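Local coordinates for FAD:protein FMN transferase (Vibrio cholerae, PDB 6NXI) that probably transfers the FMN moiety of FAD, with magnesium as cofactor, to a threonine hydroxyl of a target flavoprotein, releasing AMP, at residues L90-L95 with M276-E281; V256-L261 with I292-I297; N47-T52 with A72-T77. All coordinates share one frame; numbering follows the deposited sequence.

Interaction 1 of 3, residues L90-L95 with M276-E281. With FAD (flavin-adenine dinucleotide), chain B.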
# COMPACT_ATOMS: atom_id res chain seq x y z
N LEU A 90 4.72 10.58 10.49
CA LEU A 90 5.38 11.31 9.40
C LEU A 90 4.31 12.02 8.58
O LEU A 90 4.58 13.11 8.15
CB LEU A 90 6.24 10.36 8.58
CG LEU A 90 7.10 11.04 7.52
CD1 LEU A 90 8.14 11.97 8.15
CD2 LEU A 90 7.76 9.99 6.65
N THR A 91 3.12 11.42 8.42
CA THR A 91 2.05 12.00 7.60
C THR A 91 1.09 12.83 8.43
O THR A 91 -0.01 13.11 7.94
CB THR A 91 1.36 10.89 6.77
OG1 THR A 91 0.73 9.97 7.66
CG2 THR A 91 2.33 10.21 5.84
N GLU A 92 1.47 13.25 9.65
CA GLU A 92 0.64 14.17 10.48
C GLU A 92 -0.75 13.53 10.69
O GLU A 92 -1.74 14.29 10.69
CB GLU A 92 0.57 15.56 9.80
CG GLU A 92 1.93 16.26 9.59
CD GLU A 92 1.96 17.52 8.71
OE1 GLU A 92 0.87 17.98 8.23
OE2 GLU A 92 3.08 18.04 8.44
N GLY A 93 -0.84 12.20 10.84
CA GLY A 93 -2.11 11.51 11.17
C GLY A 93 -2.90 11.02 9.96
O GLY A 93 -3.96 10.37 10.15
N ALA A 94 -2.46 11.37 8.76
CA ALA A 94 -3.18 11.06 7.50
C ALA A 94 -3.28 9.54 7.29
O ALA A 94 -4.33 9.05 6.91
CB ALA A 94 -2.51 11.75 6.34
N LEU A 95 -2.16 8.82 7.41
CA LEU A 95 -2.18 7.36 7.32
C LEU A 95 -2.53 6.81 8.69
O LEU A 95 -1.74 7.00 9.64
CB LEU A 95 -0.84 6.80 6.87
CG LEU A 95 -0.94 5.34 6.44
CD1 LEU A 95 -1.55 5.25 5.04
CD2 LEU A 95 0.41 4.62 6.48
N MET A 276 -1.31 11.09 -0.27
CA MET A 276 -2.58 11.38 -0.99
C MET A 276 -3.61 12.05 -0.05
O MET A 276 -4.22 13.05 -0.42
CB MET A 276 -3.15 10.11 -1.61
CG MET A 276 -4.42 10.36 -2.36
SD MET A 276 -4.43 9.23 -3.80
CE MET A 276 -6.05 9.71 -4.41
N VAL A 277 -3.77 11.52 1.16
CA VAL A 277 -4.73 12.03 2.17
C VAL A 277 -4.27 13.43 2.62
O VAL A 277 -5.14 14.31 2.87
CB VAL A 277 -4.91 11.06 3.35
CG1 VAL A 277 -5.72 11.68 4.46
CG2 VAL A 277 -5.50 9.72 2.92
N MET A 278 -2.95 13.66 2.71
CA MET A 278 -2.42 14.99 3.15
C MET A 278 -2.75 16.08 2.13
O MET A 278 -2.99 17.24 2.56
CB MET A 278 -0.90 14.95 3.35
CG MET A 278 -0.47 14.10 4.50
SD MET A 278 1.34 14.24 4.75
CE MET A 278 1.40 15.66 5.83
N GLY A 279 -2.82 15.72 0.85
CA GLY A 279 -2.99 16.68 -0.23
C GLY A 279 -1.65 17.19 -0.72
O GLY A 279 -0.60 16.88 -0.11
N GLU A 280 -1.66 17.89 -1.85
CA GLU A 280 -0.40 18.20 -2.56
C GLU A 280 0.43 19.18 -1.72
O GLU A 280 1.67 18.99 -1.66
CB GLU A 280 -0.64 18.62 -4.00
CG GLU A 280 -1.38 19.92 -4.18
CD GLU A 280 -2.91 19.90 -4.10
OE1 GLU A 280 -3.50 18.88 -3.65
OE2 GLU A 280 -3.51 20.96 -4.44
N GLU A 281 -0.17 20.15 -1.03
CA GLU A 281 0.64 21.17 -0.31
C GLU A 281 1.41 20.51 0.85
O GLU A 281 2.65 20.61 0.87
CB GLU A 281 -0.22 22.29 0.23
CG GLU A 281 0.59 23.31 1.01
CD GLU A 281 -0.24 24.50 1.43
OE1 GLU A 281 -1.11 24.89 0.64
OE2 GLU A 281 -0.08 24.97 2.58
PA FAD B . -4.00 1.87 -0.93
O1A FAD B . -4.27 3.15 -1.64
O2A FAD B . -2.62 1.37 -0.82
O5B FAD B . -4.63 1.91 0.54
C5B FAD B . -6.08 2.03 0.58
C4B FAD B . -6.68 1.04 1.54
O4B FAD B . -6.21 1.24 2.90
C3B FAD B . -8.20 1.16 1.60
O3B FAD B . -8.80 0.26 0.66
C2B FAD B . -8.52 0.83 3.06
O2B FAD B . -8.57 -0.57 3.27
C1B FAD B . -7.31 1.42 3.78
N9A FAD B . -7.39 2.82 4.12
C8A FAD B . -8.26 3.80 3.62
N7A FAD B . -7.94 5.00 4.06
C5A FAD B . -6.86 4.83 4.91
C6A FAD B . -6.12 5.73 5.68
N6A FAD B . -6.32 7.07 5.68
N1A FAD B . -5.08 5.23 6.37
C2A FAD B . -4.88 3.89 6.36
N3A FAD B . -5.51 2.94 5.66
C4A FAD B . -6.52 3.49 4.95
N1 FAD B . -9.55 -7.75 -0.75
C2 FAD B . -10.56 -8.68 -0.92
O2 FAD B . -11.57 -8.39 -1.61
N3 FAD B . -10.49 -9.93 -0.40
C4 FAD B . -9.42 -10.34 0.36
O4 FAD B . -9.40 -11.46 0.85
C4X FAD B . -8.36 -9.40 0.59
N5 FAD B . -7.33 -9.77 1.32
C5X FAD B . -6.33 -8.85 1.53
C6 FAD B . -5.23 -9.21 2.33
C7 FAD B . -4.18 -8.35 2.59
C7M FAD B . -3.03 -8.80 3.46
C8 FAD B . -4.21 -7.06 2.01
C8M FAD B . -3.11 -6.06 2.26
C9 FAD B . -5.30 -6.69 1.21
C9A FAD B . -6.36 -7.56 0.95
N10 FAD B . -7.48 -7.21 0.18
C10 FAD B . -8.51 -8.11 -0.03
C1' FAD B . -7.53 -5.90 -0.50
C2' FAD B . -7.87 -4.75 0.38
O2' FAD B . -9.19 -4.89 0.90
C3' FAD B . -7.79 -3.45 -0.43
O3' FAD B . -8.73 -3.41 -1.48
C4' FAD B . -6.45 -3.21 -1.11
O4' FAD B . -5.41 -3.61 -0.23
C5' FAD B . -6.31 -1.78 -1.58
O5' FAD B . -4.94 -1.59 -2.02
P FAD B . -4.56 -0.28 -2.83
O1P FAD B . -5.54 0.01 -3.87
O2P FAD B . -3.09 -0.50 -3.09
O3P FAD B . -4.84 0.77 -1.67

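Interaction 2 of 3, residues V256-L261 with I292-I297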
# COMPACT_ATOMS: atom_id res chain seq x y z
N VAL A 256 -5.16 13.18 -7.72
CA VAL A 256 -5.61 12.11 -8.64
C VAL A 256 -4.80 10.84 -8.32
O VAL A 256 -5.40 9.77 -8.21
CB VAL A 256 -5.38 12.54 -10.10
CG1 VAL A 256 -5.58 11.36 -11.05
CG2 VAL A 256 -6.26 13.72 -10.46
N SER A 257 -3.49 10.98 -8.18
CA SER A 257 -2.62 9.81 -7.91
C SER A 257 -1.35 10.28 -7.22
O SER A 257 -0.89 11.41 -7.43
CB SER A 257 -2.33 9.01 -9.18
OG SER A 257 -1.42 9.70 -10.03
N VAL A 258 -0.72 9.35 -6.51
CA VAL A 258 0.55 9.61 -5.84
C VAL A 258 1.40 8.38 -6.10
O VAL A 258 0.93 7.27 -5.76
CB VAL A 258 0.36 9.83 -4.33
CG1 VAL A 258 1.69 10.05 -3.67
CG2 VAL A 258 -0.60 11.00 -4.05
N THR A 259 2.57 8.62 -6.67
CA THR A 259 3.61 7.60 -6.88
C THR A 259 4.79 7.89 -5.95
O THR A 259 5.31 9.00 -5.98
CB THR A 259 4.08 7.58 -8.33
OG1 THR A 259 2.89 7.43 -9.12
CG2 THR A 259 5.04 6.43 -8.55
N VAL A 260 5.23 6.88 -5.18
CA VAL A 260 6.34 6.99 -4.22
C VAL A 260 7.38 5.90 -4.54
O VAL A 260 7.00 4.73 -4.72
CB VAL A 260 5.83 6.86 -2.77
CG1 VAL A 260 7.00 6.89 -1.81
CG2 VAL A 260 4.81 7.94 -2.43
N LEU A 261 8.64 6.30 -4.57
CA LEU A 261 9.77 5.34 -4.54
C LEU A 261 10.34 5.22 -3.12
O LEU A 261 10.50 6.22 -2.43
CB LEU A 261 10.87 5.82 -5.48
CG LEU A 261 10.42 6.26 -6.87
CD1 LEU A 261 11.64 6.70 -7.69
CD2 LEU A 261 9.67 5.16 -7.55
N ILE A 292 11.92 12.02 0.13
CA ILE A 292 11.04 10.98 -0.46
C ILE A 292 10.81 11.31 -1.92
O ILE A 292 10.31 12.41 -2.20
CB ILE A 292 9.70 10.88 0.30
CG1 ILE A 292 9.88 10.78 1.80
CG2 ILE A 292 8.91 9.71 -0.24
CD1 ILE A 292 8.58 10.87 2.55
N PRO A 293 11.18 10.43 -2.87
CA PRO A 293 10.84 10.62 -4.28
C PRO A 293 9.33 10.42 -4.46
O PRO A 293 8.80 9.31 -4.27
CB PRO A 293 11.67 9.60 -5.03
CG PRO A 293 12.69 9.11 -4.05
CD PRO A 293 12.05 9.26 -2.69
N VAL A 294 8.63 11.49 -4.84
CA VAL A 294 7.16 11.43 -5.02
C VAL A 294 6.77 12.19 -6.27
O VAL A 294 7.32 13.30 -6.51
CB VAL A 294 6.41 12.01 -3.81
CG1 VAL A 294 4.91 11.81 -3.95
CG2 VAL A 294 6.93 11.41 -2.52
N LEU A 295 5.77 11.65 -6.97
CA LEU A 295 5.06 12.35 -8.06
C LEU A 295 3.58 12.35 -7.71
O LEU A 295 2.95 11.29 -7.61
CB LEU A 295 5.33 11.67 -9.40
CG LEU A 295 4.69 12.37 -10.60
CD1 LEU A 295 5.37 13.69 -10.85
CD2 LEU A 295 4.76 11.48 -11.82
N MET A 296 3.03 13.55 -7.58
CA MET A 296 1.59 13.68 -7.35
C MET A 296 0.97 14.32 -8.56
O MET A 296 1.52 15.35 -9.02
CB MET A 296 1.28 14.59 -6.19
CG MET A 296 1.67 14.03 -4.91
SD MET A 296 0.74 15.04 -3.78
CE MET A 296 1.66 14.73 -2.30
N ILE A 297 -0.09 13.71 -9.03
CA ILE A 297 -0.91 14.28 -10.12
C ILE A 297 -2.16 14.86 -9.49
O ILE A 297 -2.83 14.17 -8.73
CB ILE A 297 -1.22 13.20 -11.15
CG1 ILE A 297 0.09 12.65 -11.73
CG2 ILE A 297 -2.14 13.79 -12.21
CD1 ILE A 297 -0.13 11.54 -12.67
O HOH W 1 1.29 9.77 -9.47

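Interaction 3 of 3, residues N47-T52 with A72-T77. With FAD (flavin-adenine dinucleotide), chain B.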
# COMPACT_ATOMS: atom_id res chain seq x y z
N ASN A 47 -1.23 -13.29 4.31
CA ASN A 47 -2.72 -13.25 4.40
C ASN A 47 -3.19 -13.81 5.75
O ASN A 47 -4.06 -13.21 6.40
CB ASN A 47 -3.36 -13.99 3.23
CG ASN A 47 -3.37 -13.20 1.94
OD1 ASN A 47 -4.29 -12.39 1.75
ND2 ASN A 47 -2.35 -13.39 1.11
N ASP A 48 -2.60 -14.90 6.20
CA ASP A 48 -2.96 -15.49 7.52
C ASP A 48 -2.53 -14.61 8.69
O ASP A 48 -3.06 -14.82 9.80
CB ASP A 48 -2.41 -16.91 7.58
CG ASP A 48 -3.18 -17.90 6.71
OD1 ASP A 48 -4.35 -17.62 6.40
OD2 ASP A 48 -2.61 -18.92 6.37
N GLN A 49 -1.55 -13.73 8.51
CA GLN A 49 -1.14 -12.77 9.55
C GLN A 49 -2.04 -11.53 9.48
O GLN A 49 -2.37 -10.98 10.52
CB GLN A 49 0.33 -12.47 9.37
CG GLN A 49 1.20 -13.65 9.75
CD GLN A 49 2.64 -13.43 9.39
OE1 GLN A 49 2.97 -12.71 8.45
NE2 GLN A 49 3.49 -14.27 10.02
N MET A 50 -2.31 -11.03 8.27
CA MET A 50 -2.70 -9.61 8.14
C MET A 50 -3.95 -9.37 7.29
O MET A 50 -4.27 -8.16 7.11
CB MET A 50 -1.51 -8.81 7.62
CG MET A 50 -0.41 -8.73 8.74
SD MET A 50 1.07 -7.85 8.22
CE MET A 50 2.33 -9.12 8.07
N SER A 51 -4.64 -10.40 6.79
CA SER A 51 -5.90 -10.22 6.03
C SER A 51 -7.06 -9.84 6.96
O SER A 51 -7.40 -10.64 7.82
CB SER A 51 -6.30 -11.40 5.22
OG SER A 51 -7.53 -11.12 4.48
N THR A 52 -7.71 -8.71 6.73
CA THR A 52 -8.98 -8.40 7.45
C THR A 52 -10.11 -9.33 7.04
O THR A 52 -11.13 -9.35 7.79
CB THR A 52 -9.40 -6.95 7.24
OG1 THR A 52 -9.43 -6.77 5.82
CG2 THR A 52 -8.50 -6.02 8.00
N ALA A 72 -0.36 -10.94 21.69
CA ALA A 72 0.90 -11.29 21.02
C ALA A 72 0.65 -11.53 19.53
O ALA A 72 -0.38 -12.11 19.16
CB ALA A 72 1.52 -12.49 21.69
N VAL A 73 1.57 -11.02 18.73
CA VAL A 73 1.55 -11.17 17.26
C VAL A 73 2.94 -11.60 16.77
O VAL A 73 3.97 -11.54 17.50
CB VAL A 73 1.09 -9.86 16.59
CG1 VAL A 73 -0.34 -9.50 16.98
CG2 VAL A 73 2.05 -8.72 16.90
N SER A 74 2.95 -12.04 15.51
CA SER A 74 4.16 -12.49 14.82
C SER A 74 5.12 -11.31 14.62
O SER A 74 4.67 -10.13 14.58
CB SER A 74 3.79 -13.09 13.50
OG SER A 74 3.25 -12.09 12.64
N THR A 75 6.40 -11.63 14.45
CA THR A 75 7.43 -10.63 14.09
C THR A 75 6.96 -9.85 12.87
O THR A 75 7.13 -8.61 12.85
CB THR A 75 8.76 -11.32 13.79
OG1 THR A 75 9.02 -12.02 15.01
CG2 THR A 75 9.85 -10.35 13.43
N GLN A 76 6.41 -10.52 11.86
CA GLN A 76 6.04 -9.82 10.59
C GLN A 76 4.91 -8.82 10.85
O GLN A 76 5.00 -7.66 10.47
CB GLN A 76 5.65 -10.80 9.48
CG GLN A 76 6.73 -11.78 9.09
CD GLN A 76 6.70 -13.10 9.80
OE1 GLN A 76 6.41 -13.20 11.02
NE2 GLN A 76 6.98 -14.15 9.03
N THR A 77 3.87 -9.23 11.56
CA THR A 77 2.76 -8.30 11.87
C THR A 77 3.31 -7.13 12.68
O THR A 77 2.89 -5.97 12.47
CB THR A 77 1.64 -9.02 12.64
OG1 THR A 77 1.18 -10.13 11.85
CG2 THR A 77 0.50 -8.09 12.97
PA FAD B . -4.00 1.87 -0.93
O1A FAD B . -4.27 3.15 -1.64
O2A FAD B . -2.62 1.37 -0.82
O5B FAD B . -4.63 1.91 0.54
C5B FAD B . -6.08 2.03 0.58
C4B FAD B . -6.68 1.04 1.54
O4B FAD B . -6.21 1.24 2.90
C3B FAD B . -8.20 1.16 1.60
O3B FAD B . -8.80 0.26 0.66
C2B FAD B . -8.52 0.83 3.06
O2B FAD B . -8.57 -0.57 3.27
C1B FAD B . -7.31 1.42 3.78
N9A FAD B . -7.39 2.82 4.12
C8A FAD B . -8.26 3.80 3.62
N7A FAD B . -7.94 5.00 4.06
C5A FAD B . -6.86 4.83 4.91
C6A FAD B . -6.12 5.73 5.68
N6A FAD B . -6.32 7.07 5.68
N1A FAD B . -5.08 5.23 6.37
C2A FAD B . -4.88 3.89 6.36
N3A FAD B . -5.51 2.94 5.66
C4A FAD B . -6.52 3.49 4.95
N1 FAD B . -9.55 -7.75 -0.75
C2 FAD B . -10.56 -8.68 -0.92
O2 FAD B . -11.57 -8.39 -1.61
N3 FAD B . -10.49 -9.93 -0.40
C4 FAD B . -9.42 -10.34 0.36
O4 FAD B . -9.40 -11.46 0.85
C4X FAD B . -8.36 -9.40 0.59
N5 FAD B . -7.33 -9.77 1.32
C5X FAD B . -6.33 -8.85 1.53
C6 FAD B . -5.23 -9.21 2.33
C7 FAD B . -4.18 -8.35 2.59
C7M FAD B . -3.03 -8.80 3.46
C8 FAD B . -4.21 -7.06 2.01
C8M FAD B . -3.11 -6.06 2.26
C9 FAD B . -5.30 -6.69 1.21
C9A FAD B . -6.36 -7.56 0.95
N10 FAD B . -7.48 -7.21 0.18
C10 FAD B . -8.51 -8.11 -0.03
C1' FAD B . -7.53 -5.90 -0.50
C2' FAD B . -7.87 -4.75 0.38
O2' FAD B . -9.19 -4.89 0.90
C3' FAD B . -7.79 -3.45 -0.43
O3' FAD B . -8.73 -3.41 -1.48
C4' FAD B . -6.45 -3.21 -1.11
O4' FAD B . -5.41 -3.61 -0.23
C5' FAD B . -6.31 -1.78 -1.58
O5' FAD B . -4.94 -1.59 -2.02
P FAD B . -4.56 -0.28 -2.83
O1P FAD B . -5.54 0.01 -3.87
O2P FAD B . -3.09 -0.50 -3.09
O3P FAD B . -4.84 0.77 -1.67

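Interaction 1 of 3, residues L90-L95 with M276-E281
Ala94 and Met278 form the tight part of this contact between the turn that follows helix 75-90 and the last residues of helix 265-278. The methyl CB of Ala94 points at the helix and sits between two side chains, 3.6 Å from CG of Met278 and 3.7 Å from CG1 of Val277. Met278 then runs on along the turn, past Thr91 and on to Glu92: its sulfur SD lies 3.9 Å from CB of Thr91, and the chain bends at its last torsion (chi3 87°), which swings the methyl CE out toward Glu92.

That outer end is the solvent side. Glu92, exposed and extended beyond CG, crosses Met278 at about a right angle, and its OE1 rests 3.4 Å from Met278 CE, a touch of methyl against carboxylate rather than a specific bond. Its other oxygen, OE2, is held by a salt bridge to Arg282.

The turn itself is built from within. Thr91 to Ala94 make a type I' beta turn, and Glu92, with positive phi, is the C' residue of the Schellman motif that ends helix 75-90. The hydroxyl OG1 of Thr91 accepts from Leu95 N at 3.1 Å, nearly straight at 169°, and is also bonded to Leu87 O in the helix.

One product of this folding is a carbonyl turned toward the cofactor: the adenine amine N6A of FAD donates to Ala94 O at 3.1 Å and 170°, while CG2 of Val277 lies 3.9 Å from the same N6A. Across the two segments the attraction is thus mainly apolar, and the polar bonds go to the turn, to Arg282 and to FAD, consistent with a backbone oxygen recognising the amino group of adenine.

Interaction 2 of 3, residues V256-L261 with I292-I297
The peptide units of Thr259 and Leu295 are the flat groups at the middle of this antiparallel pair, bonded to each other edge to edge. Val258, Val260, Val294 and Met296 occupy one face of the ribbon, Ser257, Thr259, Leu295 and Ile297 the other. At one end the side chains of Leu261 and Pro293, the latter a puckered ring, cross at about a right angle, CB to CB 3.9 Å.

Thr259 and Leu295 form a hydrogen-bonded pair joined both ways: Thr259 N reaches Leu295 O at 2.9 Å and 175°, and Leu295 N returns to Thr259 O in the carbonyl plane. Val258 with Met296 and Val260 with Val294 are non-hydrogen-bonded pairs, whose side chains lie side by side and point the same way. Between these pairs, CG1 of Val258 also meets CG1 of Val294 at 3.7 Å, each branch being anti to its own backbone N (chi1 178° and -174°). Helix 265-278 covers this face, with Leu271, Ala272, Leu275 and Met276 packing on it.

Toward the start of strand 255-262 the regular pattern breaks. Val256 N donates to Ile297 O at 2.7 Å, and Ser257 N adds a weak bond to the same oxygen, so two residues face one. On the face of Ser257 and Thr259 a water bridges Ser257 OG, Thr259 OG1 and Leu295 O, donating to the carbonyl at 2.9 Å; it gives the serine hydroxyl a polar partner beside the apolar CD1 of Ile297, 3.5 Å from Ser257 OG. Ile201 and Lys203 of strand 199-203 lie over this side.

Doubling of Val256 and Ser257 opposite Ile297 is a classic beta bulge, set here in the long antiparallel sheet of the ApbE fold, where strand 220-225 lies beside 255-262 and strand 304-308 beside 294-299.

Interaction 3 of 3, residues N47-T52 with A72-T77
Gln49 and Gln76 supply the polar part of this contact between the C-terminal part of helix 32-50 and the start of helix 75-90. Their side chains meet with the amide planes turned 70° apart, so the groups are not stacked. NE2 of Gln49 comes within 3.3 Å of Gln76 OE1, while OE1 of Gln49 lies over the base of the other glutamine, 3.4 Å from Gln76 CB. The bend of Gln76 at chi2 (93°) folds its amide back toward Gln49.

Van der Waals contacts lie alongside. CB of Gln49 approaches OG1 of Thr77 at 3.5 Å. Met50 and Thr77 slide past each other in opposite directions, and the methyl CE of Met50 ends 3.8 Å from the carbonyl carbon C of Gln76. Ala157 and Trp160 of helix 157-171 also touch Met50.

Clear hydrogen bonds are found at the start of helix 75-90. Ser74 OG accepts from Thr77 N at 3.1 Å and 166°, and Glu58 OE1 bonds both to that hydroxyl and to Thr77 OG1, fixing the two side chains on which Gln49 rests.

On the flavin side, Ser51 OG stands 3.4 Å from N5 of FAD, and Asn47 OD1 is as near to C6. Ser74 is a serine N-cap of helix 75-90, packed against the C-terminal part of a helix that lines the flavin pocket of this ApbE family enzyme.

Following the chain from the N terminus, interaction 3 comes first: it closes a short loop of 19 residues that contains helix 58-64, joining helices 32-50 and 75-90. Helix 75-90 then leads directly into 90-95, where interaction 1 opens a much longer loop, closed only at 276-281. Interaction 2 opens inside that loop, at 256-261, and closes beyond it, at 292-297, so interactions 1 and 2 cross, and they touch through Met276 on Val258 and Glu280 on Met296. Interaction 3 stands in series with both. Interactions 1 and 3, with centres about 25 Å apart, meet the adenine and flavin ends of FAD respectively, whereas interaction 2 joins neighbouring strands 255-262 and 294-299 of the large sheet, on which helix 265-278 packs.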